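Local coordinates for protein succinate dehydrogenase subunit B (Mycolicibacterium smegmatis MC2 51, PDB 6LUM) that probably passes electrons from succinate oxidation through its three iron-sulfur clusters toward quinone reduction in the membrane part of succinate dehydrogenase, at residues F146-G151 against D211-E216. Numbering follows the deposited sequence.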
loop_
_atom_site.group_PDB
_atom_site.type_symbol
_atom_site.label_atom_id
_atom_site.label_comp_id
_atom_site.label_asym_id
_atom_site.label_seq_id
_atom_site.Cartn_x
_atom_site.Cartn_y
_atom_site.Cartn_z
ATOM N N PHE J 146 -4.179 -12.512 9.779
ATOM C CA PHE J 146 -2.826 -12.987 10.012
ATOM C C PHE J 146 -2.042 -11.915 10.742
ATOM O O PHE J 146 -2.380 -10.735 10.699
ATOM C CB PHE J 146 -2.127 -13.361 8.712
ATOM C CG PHE J 146 -2.402 -12.423 7.587
ATOM C CD1 PHE J 146 -1.728 -11.231 7.486
ATOM C CD2 PHE J 146 -3.321 -12.741 6.619
ATOM C CE1 PHE J 146 -1.972 -10.379 6.451
ATOM C CE2 PHE J 146 -3.568 -11.886 5.583
ATOM C CZ PHE J 146 -2.893 -10.706 5.499
ATOM N N LEU J 147 -0.986 -12.339 11.418
ATOM C CA LEU J 147 -0.177 -11.411 12.191
ATOM C C LEU J 147 0.698 -10.595 11.253
ATOM O O LEU J 147 1.552 -11.148 10.556
ATOM C CB LEU J 147 0.688 -12.170 13.188
ATOM C CG LEU J 147 1.004 -11.446 14.487
ATOM C CD1 LEU J 147 -0.143 -11.627 15.444
ATOM C CD2 LEU J 147 2.283 -11.951 15.085
ATOM N N VAL J 148 0.482 -9.288 11.226
ATOM C CA VAL J 148 1.331 -8.380 10.472
ATOM C C VAL J 148 2.351 -7.787 11.428
ATOM O O VAL J 148 1.992 -7.310 12.509
ATOM C CB VAL J 148 0.501 -7.283 9.796
ATOM C CG1 VAL J 148 1.402 -6.323 9.070
ATOM C CG2 VAL J 148 -0.491 -7.895 8.836
ATOM N N THR J 149 3.628 -7.829 11.044
ATOM C CA THR J 149 4.725 -7.453 11.924
ATOM C C THR J 149 5.822 -6.755 11.127
ATOM O O THR J 149 5.648 -6.400 9.960
ATOM C CB THR J 149 5.266 -8.672 12.673
ATOM O OG1 THR J 149 5.509 -9.735 11.744
ATOM C CG2 THR J 149 4.300 -9.115 13.753
ATOM N N SER J 150 6.976 -6.585 11.773
ATOM C CA SER J 150 7.963 -5.593 11.349
ATOM C C SER J 150 8.684 -5.986 10.065
ATOM O O SER J 150 8.537 -5.323 9.033
ATOM C CB SER J 150 8.976 -5.384 12.470
ATOM O OG SER J 150 10.013 -4.515 12.058
ATOM N N GLY J 151 9.455 -7.066 10.107
ATOM C CA GLY J 151 10.257 -7.450 8.966
ATOM C C GLY J 151 11.629 -7.987 9.317
ATOM O O GLY J 151 12.383 -8.402 8.433
ATOM N N ASP J 211 0.956 -7.190 17.348
ATOM C CA ASP J 211 0.399 -6.955 16.028
ATOM C C ASP J 211 0.564 -5.487 15.667
ATOM O O ASP J 211 0.504 -4.609 16.528
ATOM C CB ASP J 211 -1.078 -7.355 15.974
ATOM C CG ASP J 211 -1.570 -7.566 14.563
ATOM O OD1 ASP J 211 -0.745 -7.851 13.680
ATOM O OD2 ASP J 211 -2.784 -7.441 14.332
ATOM N N GLU J 212 0.780 -5.225 14.384
ATOM C CA GLU J 212 1.026 -3.877 13.892
ATOM C C GLU J 212 0.031 -3.480 12.812
ATOM O O GLU J 212 0.352 -2.684 11.931
ATOM C CB GLU J 212 2.448 -3.746 13.360
ATOM C CG GLU J 212 3.493 -4.367 14.243
ATOM C CD GLU J 212 4.851 -4.387 13.593
ATOM O OE1 GLU J 212 5.006 -3.752 12.530
ATOM O OE2 GLU J 212 5.763 -5.039 14.140
ATOM N N ALA J 213 -1.169 -4.044 12.846
ATOM C CA ALA J 213 -2.218 -3.629 11.926
ATOM C C ALA J 213 -3.567 -3.572 12.626
ATOM O O ALA J 213 -4.609 -3.705 11.978
ATOM C CB ALA J 213 -2.288 -4.551 10.715
ATOM N N ALA J 214 -3.565 -3.387 13.946
ATOM C CA ALA J 214 -4.821 -3.232 14.666
ATOM C C ALA J 214 -5.625 -2.070 14.116
ATOM O O ALA J 214 -6.838 -2.184 13.918
ATOM C CB ALA J 214 -4.557 -3.034 16.151
ATOM N N ALA J 215 -4.968 -0.944 13.850
ATOM C CA ALA J 215 -5.678 0.224 13.343
ATOM C C ALA J 215 -6.225 -0.024 11.944
ATOM O O ALA J 215 -7.329 0.424 11.618
ATOM C CB ALA J 215 -4.756 1.433 13.353
ATOM N N GLU J 216 -5.488 -0.760 11.113
ATOM C CA GLU J 216 -5.963 -1.025 9.762
ATOM C C GLU J 216 -7.138 -1.996 9.774
ATOM O O GLU J 216 -8.085 -1.852 8.994
ATOM C CB GLU J 216 -4.826 -1.577 8.908
ATOM C CG GLU J 216 -5.007 -1.323 7.427
ATOM C CD GLU J 216 -5.960 -2.281 6.767
ATOM O OE1 GLU J 216 -6.046 -3.433 7.230
ATOM O OE2 GLU J 216 -6.627 -1.879 5.789
#
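The carboxylate of E212 lies over one face of the T149-S150 peptide, tilted about 35° from that plane, with OE1 3.4 Å above T149 C. Its other oxygen, OE2, reaches across toward S150, 3.6 Å from S150 CB. OE2 sits well above the peptide plane, so the S150 N-H points past it and no hydrogen bond forms. The torsions lay the chain out this way: CG stands anti to the E212 carbonyl carbon (chi1 -44°), and the extended chain beyond it carries the acid across T149. Without the long acid, as with an alanine here, that face of the T149-S150 peptide would probably lose its cover, and H30 of subunit D, which packs on E212, would have less to rest against.

In the fold, this ties the loop between helices 134-140 and 162-165 to the turn that starts helix 214-221, within the 4Fe-4S dicluster region.

The second flat group, the D211 carboxylate, is held at both oxygens. V148 N donates to D211 OD1 at 3.1 Å, arriving nearly along the C-O axis, while OD2 makes a salt bridge to R217, so the two partners should fix the carboxylate's rotation. Beside OD1 runs the L147 side chain, heading the opposite way, with L147 CG 4.1 Å off. One residue on, E212 N gives its hydrogen to V148 O, tilted 23° from the carbonyl plane; V148 is thus gripped through both its N-H and its C=O. Two other subunits close in on the contact: K153 of subunit A hydrogen-bonds to L147 O, and A27 of subunit D packs on D211. A213 occupies the N-cap position of helix 214-221, and its methyl meets V148, the two CB atoms 4.0 Å apart.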